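Local coordinates for thioesterase superfamily protein (Shewanella loihica, PDB 2PRX) that probably hydrolyses thioester bonds as a hotdog-fold thioesterase, at residues Ile41-Pro46 / Glu113-Gly118; Val96-Asn101 / Val147-Pro152; Lys127-Ile132 / Arg143-Ala148. All blocks are in the same frame, centred on the assembly; numbering follows the deposited sequence.

Contact 1: residues Ile41-Pro46 / Glu113-Gly118; sequences IAHFMP and ELELVG
His43 lays its imidazole alongside the extended chain of Glu115, both pointing the same way from one face of the sheet. Its NE2 donates to Glu115 OE1 at 2.5 Å, a very short hydrogen bond whose exact length is doubtful. The oxygen sits at the ring edge, near the ring plane, while the carboxylate is turned 73° against the imidazole. Glu115 CG stands opposite the backbone N (chi1 -180°), which carries the acid out level with the ring. Glu113 OE1 also approaches His43 CD2, obliquely at 3.4 Å. Ile41 packs its CD1 against Glu115 CD at 3.6 Å, an apolar branch lying against the carboxylate end, and the same Ile41 CD1 meets Val117 CG2 at 3.9 Å.

The two strands are antiparallel neighbours in the hotdog sheet, which curves round helix 59-78. Four backbone hydrogen bonds join Ala42 to Leu116 and Phe44 to Leu114, whose side chains take the helix-facing side. There small Ala42 meets His69, while bulky Phe44 and Leu116 reach Leu65. Leu114 CD1 comes to the edge of the Phe44 ring and presses at a tight 3.5 Å on CG of Pro46, in the loop just after the strand.

Contact 2: residues Val96-Asn101 / Val147-Pro152; sequences VTAALN and VAVKMP
Val96 and Val149 meet as an antiparallel hydrogen-bonded pair, and the Val96 side chain can be followed outward. Its CB lies 4.1 Å from Val149 O, the oxygen that also receives the Val96 backbone N-H. Branch CG1 lies beside the backbone N, anti to the carbonyl carbon (chi1 -70°), and turns toward Met151, a selenomethionine whose methyl CE reaches it at 3.6 Å; the two side chains cross at about a right angle. That leaves CG2 between the N and the carbonyl carbon, 3.2 Å from Val149 O. Val96 CG2 is also modelled 3.3 Å from Val149 CG2, a strained approach whose exact length is doubtful, and Pro152 CD touches the same methyl at 4.0 Å. Beta-branched valines suit such a place: they favour extended backbone and offer two methyls for packing.

Further along, the register slips by one residue. Ala98 and Ala99 both face Val147, a classic beta bulge, and Val147 O accepts from Ala98 N at 2.8 Å and, at a longer 3.3 Å, from Ala99 N. The Ala98 methyl rests against Val147 O and both Val147 CG1 and Val149 CG1, each methyl 4.1 Å from Ala98 CB; a small residue can sit at this corner and still pack. Thr97, on the other face, hydrogen-bonds through OG1 to Asp67 of helix 59-78.

Beyond the bulge, residues 99-101 pair antiparallel with a strand of the second subunit, so that the sheet continues across the interface, as in other hotdog dimers. Between 96-99 and 147-152, backbone hydrogen bonds supply the polar part and the touching side chains are almost all apolar. Alignment is therefore set by main-chain bonds, while the methyls add close packing without directional preference.

Contact 3: residues Lys127-Ile132 / Arg143-Ala148; sequences KVVVEI and RGHMVA
Ile132 reaches across to Met146, its CD1 touching the selenomethionine's CB at 4.1 Å and lying 4.0 Å from Gly144 O. Among these residues it loses the most surface to the partner strand. Directly opposite it is Gly144, which has no side chain to compete for this position, and the isoleucine also leans on Ile66 and His69 of helix 59-78. Met146 leaves its strand with CG opposite the backbone N (chi1 164°) and bends only near its end. Its CB packs on Val130 CB at 4.4 Å, but the selenium end leads away from residues 127-132, and the side chain contacts Thr97 and Leu100 of strand 95-104. A long flexible chain can thus bridge to the next strand. Ala148, paired with Val128, sits with its methyl 3.9 Å from Val128 O. Both residues lie on Ala74 of the helix and on Phe95, where an alanine's small bulk suits the close approach.

This is the hairpin of strands 127-135 and 142-150, two neighbouring inner strands of the antiparallel hotdog sheet, and these apolar residues form part of the face that cradles the helix. Six backbone hydrogen bonds tie its two arms.

The reverse face is more polar. Glu131 OE2 hangs over one face of the Arg143 guanidinium, 3.6 Å from NH2, with the two planes only 21° apart. No N-H points at the oxygen, so this salt bridge rests on charge alone. Val129 CG1 comes obliquely to the His145 ring, 3.3 Å from CE1. Lys127 bends its chain back so that NZ lies 3.3 Å from Val147 CG1, with a long, weak ion pair to Glu122 besides.

How the contacts relate
All three contacts join antiparallel neighbours of one sheet. Contacts 1 and 3 are partly buried, each with an apolar face on helix 59-78 and a more polar reverse face; contact 1 carries a histidine-carboxylate bond there, contact 3 a charge-only salt bridge. Contact 2 is a surface contact, mostly apolar in its side chains, and it alone reaches the second subunit. Contacts 2 and 3 share Val147 and Ala148 on strand 142-150, one using each flank of it, and their centres are 8 Å apart. Contact 1 touches contact 3 where Leu116 and Val117 meet Ile132, whereas its centre lies 20 Å from that of contact 2, across the chain's centre.

Contact 1: residues Ile41-Pro46 / Glu113-Gly118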
ATOM      1  N   ILE A  41      10.088 -15.052   5.417  1.00  9.22           N
ATOM      2  CA  ILE A  41      10.739 -13.854   5.931  1.00 15.76           C
ATOM      3  C   ILE A  41      11.483 -13.105   4.833  1.00 12.03           C
ATOM      4  O   ILE A  41      11.907 -13.658   3.819  1.00 14.73           O
ATOM      5  CB  ILE A  41      11.710 -14.199   7.082  1.00  4.93           C
ATOM      6  CG1 ILE A  41      12.402 -13.016   7.738  1.00  9.71           C
ATOM      7  CG2 ILE A  41      12.733 -15.220   6.591  1.00 15.29           C
ATOM      8  CD1 ILE A  41      12.894 -13.231   9.142  1.00 13.15           C
ATOM      9  N   ALA A  42      11.597 -11.789   5.042  1.00 10.29           N
ATOM     10  CA  ALA A  42      12.343 -10.882   4.203  1.00  5.55           C
ATOM     11  C   ALA A  42      12.820  -9.694   5.037  1.00  7.96           C
ATOM     12  O   ALA A  42      12.323  -9.431   6.136  1.00  7.67           O
ATOM     13  CB  ALA A  42      11.540 -10.451   2.981  1.00  6.59           C
ATOM     14  N   HIS A  43      13.783  -9.024   4.440  1.00 14.60           N
ATOM     15  CA  HIS A  43      14.407  -7.816   4.953  1.00 17.97           C
ATOM     16  C   HIS A  43      14.557  -6.769   3.865  1.00 17.81           C
ATOM     17  O   HIS A  43      14.722  -7.109   2.691  1.00 16.73           O
ATOM     18  CB  HIS A  43      15.777  -8.194   5.530  1.00 14.73           C
ATOM     19  CG  HIS A  43      15.672  -9.027   6.768  1.00 13.34           C
ATOM     20  ND1 HIS A  43      15.771 -10.406   6.732  1.00  8.72           N
ATOM     21  CD2 HIS A  43      15.487  -8.700   8.070  1.00 13.35           C
ATOM     22  CE1 HIS A  43      15.650 -10.885   7.955  1.00 10.02           C
ATOM     23  NE2 HIS A  43      15.479  -9.882   8.784  1.00 19.00           N
ATOM     24  N   PHE A  44      14.499  -5.501   4.257  1.00 22.15           N
ATOM     25  CA  PHE A  44      14.596  -4.392   3.327  1.00 17.32           C
ATOM     26  C   PHE A  44      15.195  -3.144   3.981  1.00 18.36           C
ATOM     27  O   PHE A  44      14.977  -2.928   5.172  1.00 11.83           O
ATOM     28  CB  PHE A  44      13.230  -4.006   2.745  1.00 16.64           C
ATOM     29  CG  PHE A  44      13.393  -3.008   1.605  1.00 18.70           C
ATOM     30  CD1 PHE A  44      14.031  -3.372   0.431  1.00 16.80           C
ATOM     31  CD2 PHE A  44      12.916  -1.718   1.724  1.00 21.18           C
ATOM     32  CE1 PHE A  44      14.200  -2.477  -0.598  1.00 13.64           C
ATOM     33  CE2 PHE A  44      13.080  -0.818   0.690  1.00 18.50           C
ATOM     34  CZ  PHE A  44      13.720  -1.187  -0.473  1.00 16.15           C
HETATM   35  N   MSE A  45      15.896  -2.385   3.164  1.00 14.45           N
HETATM   36  CA  MSE A  45      16.566  -1.140   3.460  1.00 10.88           C
HETATM   37  C   MSE A  45      16.005  -0.011   2.609  1.00  9.04           C
HETATM   38  O   MSE A  45      16.334   0.175   1.436  1.00  6.94           O
HETATM   39  CB  MSE A  45      18.075  -1.244   3.212  1.00 15.29           C
HETATM   40  CG  MSE A  45      18.865  -0.066   3.756  1.00 14.73           C
HETATM   41 SE   MSE A  45      18.474   0.286   5.614  0.75 36.49          SE
HETATM   42  CE  MSE A  45      20.010  -0.727   6.196  1.00 46.66           C
ATOM     43  N   PRO A  46      15.123   0.772   3.216  1.00 13.94           N
ATOM     44  CA  PRO A  46      14.636   1.979   2.527  1.00 13.70           C
ATOM     45  C   PRO A  46      15.780   2.852   2.034  1.00 17.89           C
ATOM     46  O   PRO A  46      16.815   2.920   2.707  1.00 15.10           O
ATOM     47  CB  PRO A  46      13.893   2.709   3.643  1.00 13.30           C
ATOM     48  CG  PRO A  46      13.404   1.611   4.515  1.00 12.11           C
ATOM     49  CD  PRO A  46      14.516   0.582   4.534  1.00  6.28           C
ATOM     50  N   GLU A 113      17.237  -1.484   8.863  1.00 12.96           N
ATOM     51  CA  GLU A 113      16.796  -2.665   8.121  1.00 11.14           C
ATOM     52  C   GLU A 113      15.420  -3.121   8.543  1.00  8.34           C
ATOM     53  O   GLU A 113      15.141  -3.327   9.735  1.00 18.81           O
ATOM     54  CB  GLU A 113      17.856  -3.752   8.375  1.00 13.74           C
ATOM     55  CG  GLU A 113      17.670  -5.050   7.633  1.00 14.80           C
ATOM     56  CD  GLU A 113      18.520  -6.187   8.210  1.00 13.61           C
ATOM     57  OE1 GLU A 113      18.080  -6.821   9.190  1.00 15.37           O
ATOM     58  OE2 GLU A 113      19.623  -6.442   7.691  1.00 26.06           O
ATOM     59  N   LEU A 114      14.472  -3.291   7.620  1.00  9.54           N
ATOM     60  CA  LEU A 114      13.129  -3.684   8.005  1.00 11.99           C
ATOM     61  C   LEU A 114      12.950  -5.198   7.874  1.00  9.70           C
ATOM     62  O   LEU A 114      13.360  -5.756   6.868  1.00 25.05           O
ATOM     63  CB  LEU A 114      12.081  -2.983   7.138  1.00  6.89           C
ATOM     64  CG  LEU A 114      12.260  -1.467   6.952  1.00 14.29           C
ATOM     65  CD1 LEU A 114      11.418  -0.932   5.811  1.00 23.03           C
ATOM     66  CD2 LEU A 114      11.932  -0.725   8.246  1.00  8.72           C
ATOM     67  N   GLU A 115      12.340  -5.828   8.873  1.00 11.45           N
ATOM     68  CA  GLU A 115      12.107  -7.273   8.752  1.00 20.39           C
ATOM     69  C   GLU A 115      10.635  -7.567   8.502  1.00 16.26           C
ATOM     70  O   GLU A 115       9.715  -7.059   9.141  1.00 13.28           O
ATOM     71  CB  GLU A 115      12.657  -8.008   9.977  1.00 24.16           C
ATOM     72  CG  GLU A 115      12.489  -9.512   9.982  1.00 22.72           C
ATOM     73  CD  GLU A 115      13.212 -10.246  11.094  1.00 20.87           C
ATOM     74  OE1 GLU A 115      14.445 -10.459  10.984  1.00 27.07           O
ATOM     75  OE2 GLU A 115      12.576 -10.651  12.104  1.00 14.66           O
ATOM     76  N   LEU A 116      10.369  -8.416   7.526  1.00  5.95           N
ATOM     77  CA  LEU A 116       9.059  -8.888   7.164  1.00 10.78           C
ATOM     78  C   LEU A 116       8.927 -10.403   7.333  1.00 11.96           C
ATOM     79  O   LEU A 116       9.677 -11.122   6.672  1.00 19.53           O
ATOM     80  CB  LEU A 116       8.755  -8.567   5.693  1.00  9.06           C
ATOM     81  CG  LEU A 116       8.378  -7.107   5.417  1.00 14.14           C
ATOM     82  CD1 LEU A 116       9.644  -6.317   5.138  1.00  8.68           C
ATOM     83  CD2 LEU A 116       7.383  -7.010   4.276  1.00 11.86           C
ATOM     84  N   VAL A 117       8.009 -10.808   8.184  1.00  9.67           N
ATOM     85  CA  VAL A 117       7.710 -12.203   8.476  1.00 20.96           C
ATOM     86  C   VAL A 117       6.258 -12.524   8.146  1.00 19.20           C
ATOM     87  O   VAL A 117       5.341 -11.823   8.562  1.00 11.52           O
ATOM     88  CB  VAL A 117       7.971 -12.573   9.950  1.00 15.80           C
ATOM     89  CG1 VAL A 117       7.753 -14.064  10.173  1.00 31.14           C
ATOM     90  CG2 VAL A 117       9.372 -12.185  10.396  1.00  9.30           C
ATOM     91  N   GLY A 118       6.018 -13.619   7.426  1.00 10.84           N
ATOM     92  CA  GLY A 118       4.703 -14.033   7.047  1.00 12.56           C
ATOM     93  C   GLY A 118       4.222 -15.286   7.769  1.00 13.93           C
ATOM     94  O   GLY A 118       4.990 -16.248   7.939  1.00 15.61           O
TER

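Contact 2: residues Val96-Asn101 / Val147-Pro152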
ATOM      1  N   VAL A  96      -1.719 -13.169  -7.133  1.00 17.94           N
ATOM      2  CA  VAL A  96      -2.065 -11.761  -7.032  1.00 19.26           C
ATOM      3  C   VAL A  96      -2.827 -11.416  -5.760  1.00 22.62           C
ATOM      4  O   VAL A  96      -3.530 -12.233  -5.164  1.00 10.89           O
ATOM      5  CB  VAL A  96      -2.974 -11.337  -8.207  1.00 18.70           C
ATOM      6  CG1 VAL A  96      -2.186 -11.318  -9.503  1.00 34.89           C
ATOM      7  CG2 VAL A  96      -4.161 -12.289  -8.273  1.00 12.84           C
ATOM      8  N   THR A  97      -2.709 -10.144  -5.348  1.00 17.51           N
ATOM      9  CA  THR A  97      -3.409  -9.729  -4.137  1.00 14.53           C
ATOM     10  C   THR A  97      -4.874  -9.484  -4.467  1.00 12.51           C
ATOM     11  O   THR A  97      -5.149  -8.799  -5.448  1.00 12.01           O
ATOM     12  CB  THR A  97      -2.805  -8.447  -3.533  1.00 10.38           C
ATOM     13  OG1 THR A  97      -1.465  -8.677  -3.084  1.00 17.86           O
ATOM     14  CG2 THR A  97      -3.623  -8.010  -2.326  1.00  8.88           C
ATOM     15  N   ALA A  98      -5.809 -10.015  -3.696  1.00 14.63           N
ATOM     16  CA  ALA A  98      -7.228  -9.734  -3.920  1.00 12.11           C
ATOM     17  C   ALA A  98      -7.721  -8.726  -2.897  1.00 15.95           C
ATOM     18  O   ALA A  98      -8.526  -7.817  -3.123  1.00 12.78           O
ATOM     19  CB  ALA A  98      -8.034 -11.030  -3.889  1.00  9.83           C
ATOM     20  N   ALA A  99      -7.194  -8.878  -1.693  1.00 13.61           N
ATOM     21  CA  ALA A  99      -7.428  -7.932  -0.615  1.00 15.73           C
ATOM     22  C   ALA A  99      -6.179  -7.870   0.257  1.00 15.21           C
ATOM     23  O   ALA A  99      -5.479  -8.848   0.534  1.00  9.23           O
ATOM     24  CB  ALA A  99      -8.694  -8.353   0.089  1.00  6.67           C
ATOM     25  N   LEU A 100      -5.853  -6.663   0.688  1.00 12.92           N
ATOM     26  CA  LEU A 100      -4.755  -6.402   1.599  1.00 12.85           C
ATOM     27  C   LEU A 100      -5.238  -5.308   2.569  1.00 11.58           C
ATOM     28  O   LEU A 100      -5.510  -4.201   2.094  1.00 16.91           O
ATOM     29  CB  LEU A 100      -3.461  -5.957   0.952  1.00 14.81           C
ATOM     30  CG  LEU A 100      -2.213  -5.807   1.823  1.00 16.46           C
ATOM     31  CD1 LEU A 100      -1.871  -7.080   2.593  1.00 13.41           C
ATOM     32  CD2 LEU A 100      -1.024  -5.409   0.954  1.00 16.16           C
ATOM     33  N   ASN A 101      -5.358  -5.661   3.822  1.00  5.40           N
ATOM     34  CA  ASN A 101      -5.737  -4.864   4.964  1.00  9.37           C
ATOM     35  C   ASN A 101      -4.537  -4.674   5.868  1.00 15.41           C
ATOM     36  O   ASN A 101      -3.797  -5.573   6.268  1.00  7.70           O
ATOM     37  CB  ASN A 101      -6.931  -5.492   5.680  1.00  8.95           C
ATOM     38  CG  ASN A 101      -8.005  -5.772   4.636  1.00 15.01           C
ATOM     39  OD1 ASN A 101      -8.199  -4.939   3.751  1.00 19.71           O
ATOM     40  ND2 ASN A 101      -8.662  -6.913   4.750  1.00 25.76           N
ATOM     41  N   VAL A 147      -5.327 -11.781   1.382  1.00 13.50           N
ATOM     42  CA  VAL A 147      -6.008 -12.786   0.615  1.00 12.51           C
ATOM     43  C   VAL A 147      -5.407 -12.727  -0.793  1.00 15.12           C
ATOM     44  O   VAL A 147      -5.697 -11.763  -1.509  1.00 13.93           O
ATOM     45  CB  VAL A 147      -7.526 -12.625   0.444  1.00  6.29           C
ATOM     46  CG1 VAL A 147      -7.964 -13.576  -0.668  1.00 24.62           C
ATOM     47  CG2 VAL A 147      -8.263 -12.876   1.746  1.00 12.37           C
ATOM     48  N   ALA A 148      -4.588 -13.717  -1.115  1.00  6.98           N
ATOM     49  CA  ALA A 148      -3.981 -13.827  -2.415  1.00  7.50           C
ATOM     50  C   ALA A 148      -4.570 -15.012  -3.173  1.00 10.16           C
ATOM     51  O   ALA A 148      -4.836 -16.103  -2.667  1.00 26.38           O
ATOM     52  CB  ALA A 148      -2.469 -13.930  -2.299  1.00 13.36           C
ATOM     53  N   VAL A 149      -4.821 -14.766  -4.444  1.00  8.34           N
ATOM     54  CA  VAL A 149      -5.408 -15.721  -5.357  1.00  7.48           C
ATOM     55  C   VAL A 149      -4.507 -15.927  -6.561  1.00  7.39           C
ATOM     56  O   VAL A 149      -3.650 -15.108  -6.874  1.00  9.37           O
ATOM     57  CB  VAL A 149      -6.780 -15.244  -5.881  1.00  7.87           C
ATOM     58  CG1 VAL A 149      -7.735 -15.024  -4.722  1.00 12.73           C
ATOM     59  CG2 VAL A 149      -6.498 -14.006  -6.717  1.00 13.58           C
ATOM     60  N   LYS A 150      -4.695 -17.061  -7.254  1.00  8.70           N
ATOM     61  CA  LYS A 150      -3.769 -17.333  -8.347  1.00 13.57           C
ATOM     62  C   LYS A 150      -3.972 -16.313  -9.459  1.00 12.83           C
ATOM     63  O   LYS A 150      -5.132 -15.973  -9.709  1.00 19.30           O
ATOM     64  CB  LYS A 150      -3.933 -18.752  -8.888  1.00 15.74           C
ATOM     65  CG  LYS A 150      -2.961 -19.176  -9.969  1.00 13.70           C
ATOM     66  CD  LYS A 150      -3.126 -20.651 -10.283  1.00  8.12           C
ATOM     67  CE  LYS A 150      -2.718 -21.015 -11.699  1.00 11.08           C
ATOM     68  NZ  LYS A 150      -2.320 -22.456 -11.825  1.00 21.78           N
HETATM   69  N   MSE A 151      -2.876 -15.862 -10.063  1.00 11.90           N
HETATM   70  CA  MSE A 151      -2.989 -14.861 -11.115  1.00 23.46           C
HETATM   71  C   MSE A 151      -3.977 -15.343 -12.179  1.00 26.58           C
HETATM   72  O   MSE A 151      -3.745 -16.409 -12.769  1.00 10.11           O
HETATM   73  CB  MSE A 151      -1.644 -14.527 -11.755  1.00 25.35           C
HETATM   74  CG  MSE A 151      -1.765 -13.378 -12.755  1.00 26.05           C
HETATM   75 SE   MSE A 151      -0.038 -12.902 -13.453  0.75 24.34          SE
HETATM   76  CE  MSE A 151       0.506 -12.075 -11.806  1.00 17.55           C
ATOM     77  N   PRO A 152      -5.079 -14.647 -12.420  1.00 14.91           N
ATOM     78  CA  PRO A 152      -6.001 -15.145 -13.457  1.00  9.21           C
ATOM     79  C   PRO A 152      -5.564 -14.735 -14.855  1.00 15.84           C
ATOM     80  O   PRO A 152      -6.097 -13.789 -15.448  1.00 23.81           O
ATOM     81  CB  PRO A 152      -7.331 -14.488 -13.083  1.00 14.93           C
ATOM     82  CG  PRO A 152      -7.100 -13.794 -11.785  1.00  8.53           C
ATOM     83  CD  PRO A 152      -5.650 -13.421 -11.805  1.00  9.55           C
TER

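Contact 3: residues Lys127-Ile132 / Arg143-Ala148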
ATOM      1  N   LYS A 127      -5.620 -20.087  -3.723  1.00 14.01           N
ATOM      2  CA  LYS A 127      -5.861 -19.037  -2.749  1.00 13.69           C
ATOM      3  C   LYS A 127      -5.201 -19.315  -1.400  1.00 14.18           C
ATOM      4  O   LYS A 127      -5.516 -20.323  -0.749  1.00 10.57           O
ATOM      5  CB  LYS A 127      -7.371 -18.848  -2.552  1.00 14.88           C
ATOM      6  CG  LYS A 127      -7.705 -17.645  -1.680  1.00 22.18           C
ATOM      7  CD  LYS A 127      -9.172 -17.593  -1.294  1.00 17.64           C
ATOM      8  CE  LYS A 127      -9.355 -17.622   0.204  1.00 16.30           C
ATOM      9  NZ  LYS A 127      -8.752 -16.440   0.879  1.00 40.04           N
ATOM     10  N   VAL A 128      -4.304 -18.425  -1.006  1.00 10.17           N
ATOM     11  CA  VAL A 128      -3.626 -18.368   0.279  1.00  5.69           C
ATOM     12  C   VAL A 128      -4.086 -17.120   1.052  1.00 12.80           C
ATOM     13  O   VAL A 128      -4.269 -16.066   0.436  1.00 16.95           O
ATOM     14  CB  VAL A 128      -2.095 -18.312   0.169  1.00 12.92           C
ATOM     15  CG1 VAL A 128      -1.410 -18.829   1.432  1.00 15.11           C
ATOM     16  CG2 VAL A 128      -1.631 -19.111  -1.040  1.00 22.08           C
ATOM     17  N   VAL A 129      -4.262 -17.306   2.346  1.00  9.38           N
ATOM     18  CA  VAL A 129      -4.490 -16.222   3.303  1.00 10.67           C
ATOM     19  C   VAL A 129      -3.234 -16.051   4.142  1.00 18.77           C
ATOM     20  O   VAL A 129      -2.647 -16.994   4.695  1.00  9.34           O
ATOM     21  CB  VAL A 129      -5.735 -16.457   4.166  1.00 16.88           C
ATOM     22  CG1 VAL A 129      -5.790 -15.468   5.320  1.00 11.79           C
ATOM     23  CG2 VAL A 129      -7.003 -16.304   3.331  1.00 17.96           C
ATOM     24  N   VAL A 130      -2.742 -14.818   4.233  1.00 11.37           N
ATOM     25  CA  VAL A 130      -1.431 -14.655   4.843  1.00  7.94           C
ATOM     26  C   VAL A 130      -1.420 -13.499   5.841  1.00 13.35           C
ATOM     27  O   VAL A 130      -2.022 -12.472   5.527  1.00 18.30           O
ATOM     28  CB  VAL A 130      -0.299 -14.372   3.839  1.00  4.55           C
ATOM     29  CG1 VAL A 130       1.028 -14.618   4.549  1.00 11.92           C
ATOM     30  CG2 VAL A 130      -0.390 -15.173   2.555  1.00  4.37           C
ATOM     31  N   GLU A 131      -0.730 -13.682   6.954  1.00 14.62           N
ATOM     32  CA  GLU A 131      -0.539 -12.576   7.901  1.00 15.14           C
ATOM     33  C   GLU A 131       0.927 -12.168   7.931  1.00 16.66           C
ATOM     34  O   GLU A 131       1.828 -12.992   8.094  1.00 10.70           O
ATOM     35  CB  GLU A 131      -1.053 -12.972   9.271  1.00 18.09           C
ATOM     36  CG  GLU A 131      -0.634 -12.079  10.419  1.00 17.99           C
ATOM     37  CD  GLU A 131      -1.189 -12.538  11.751  1.00 19.34           C
ATOM     38  OE1 GLU A 131      -2.434 -12.641  11.864  1.00 24.16           O
ATOM     39  OE2 GLU A 131      -0.416 -12.807  12.693  1.00 28.89           O
ATOM     40  N   ILE A 132       1.197 -10.887   7.753  1.00  9.39           N
ATOM     41  CA  ILE A 132       2.525 -10.334   7.575  1.00 11.74           C
ATOM     42  C   ILE A 132       2.725  -9.272   8.666  1.00 18.22           C
ATOM     43  O   ILE A 132       1.781  -8.578   9.026  1.00 17.69           O
ATOM     44  CB  ILE A 132       2.738  -9.685   6.201  1.00 15.15           C
ATOM     45  CG1 ILE A 132       2.450 -10.603   5.000  1.00 15.63           C
ATOM     46  CG2 ILE A 132       4.128  -9.055   6.066  1.00  9.12           C
ATOM     47  CD1 ILE A 132       1.017 -10.452   4.505  1.00  6.02           C
ATOM     48  N   ARG A 143       0.929  -4.500  10.892  1.00 10.88           N
ATOM     49  CA  ARG A 143       0.294  -5.785  10.690  1.00 17.91           C
ATOM     50  C   ARG A 143      -0.518  -5.740   9.394  1.00 15.54           C
ATOM     51  O   ARG A 143      -1.412  -4.900   9.322  1.00 16.33           O
ATOM     52  CB  ARG A 143      -0.585  -6.070  11.889  1.00 25.97           C
ATOM     53  CG  ARG A 143      -0.884  -7.466  12.342  1.00 32.38           C
ATOM     54  CD  ARG A 143       0.313  -8.353  12.547  1.00 38.48           C
ATOM     55  NE  ARG A 143       0.011  -9.258  13.669  1.00 41.42           N
ATOM     56  CZ  ARG A 143       0.936  -9.863  14.395  1.00 37.17           C
ATOM     57  NH1 ARG A 143       2.234  -9.702  14.153  1.00 19.12           N
ATOM     58  NH2 ARG A 143       0.572 -10.666  15.391  1.00 35.22           N
ATOM     59  N   GLY A 144      -0.266  -6.594   8.421  1.00 17.18           N
ATOM     60  CA  GLY A 144      -1.052  -6.735   7.211  1.00 17.57           C
ATOM     61  C   GLY A 144      -1.758  -8.087   7.141  1.00 14.04           C
ATOM     62  O   GLY A 144      -1.214  -9.097   7.596  1.00 20.13           O
ATOM     63  N   HIS A 145      -2.956  -8.116   6.602  1.00 11.28           N
ATOM     64  CA  HIS A 145      -3.784  -9.267   6.305  1.00 10.25           C
ATOM     65  C   HIS A 145      -4.052  -9.329   4.804  1.00 14.24           C
ATOM     66  O   HIS A 145      -4.577  -8.461   4.131  1.00  5.93           O
ATOM     67  CB  HIS A 145      -5.119  -9.313   7.066  1.00  9.93           C
ATOM     68  CG  HIS A 145      -5.989 -10.454   6.597  1.00 20.63           C
ATOM     69  ND1 HIS A 145      -5.838 -11.731   7.088  1.00 23.72           N
ATOM     70  CD2 HIS A 145      -6.991 -10.538   5.691  1.00 19.10           C
ATOM     71  CE1 HIS A 145      -6.708 -12.538   6.522  1.00 20.20           C
ATOM     72  NE2 HIS A 145      -7.426 -11.840   5.659  1.00 23.32           N
HETATM   73  N   MSE A 146      -3.702 -10.455   4.214  1.00  3.54           N
HETATM   74  CA  MSE A 146      -3.748 -10.659   2.802  1.00  6.31           C
HETATM   75  C   MSE A 146      -4.535 -11.912   2.421  1.00 16.71           C
HETATM   76  O   MSE A 146      -4.406 -12.938   3.083  1.00 19.44           O
HETATM   77  CB  MSE A 146      -2.318 -10.810   2.233  1.00  9.63           C
HETATM   78  CG  MSE A 146      -2.362 -11.405   0.839  1.00 13.37           C
HETATM   79 SE   MSE A 146      -0.648 -11.351  -0.035  0.75 25.42          SE
HETATM   80  CE  MSE A 146      -0.899  -9.479  -0.462  1.00 16.08           C
ATOM     81  N   VAL A 147      -5.327 -11.781   1.382  1.00 13.50           N
ATOM     82  CA  VAL A 147      -6.008 -12.786   0.615  1.00 12.51           C
ATOM     83  C   VAL A 147      -5.407 -12.727  -0.793  1.00 15.12           C
ATOM     84  O   VAL A 147      -5.697 -11.763  -1.509  1.00 13.93           O
ATOM     85  CB  VAL A 147      -7.526 -12.625   0.444  1.00  6.29           C
ATOM     86  CG1 VAL A 147      -7.964 -13.576  -0.668  1.00 24.62           C
ATOM     87  CG2 VAL A 147      -8.263 -12.876   1.746  1.00 12.37           C
ATOM     88  N   ALA A 148      -4.588 -13.717  -1.115  1.00  6.98           N
ATOM     89  CA  ALA A 148      -3.981 -13.827  -2.415  1.00  7.50           C
ATOM     90  C   ALA A 148      -4.570 -15.012  -3.173  1.00 10.16           C
ATOM     91  O   ALA A 148      -4.836 -16.103  -2.667  1.00 26.38           O
ATOM     92  CB  ALA A 148      -2.469 -13.930  -2.299  1.00 13.36           C
TER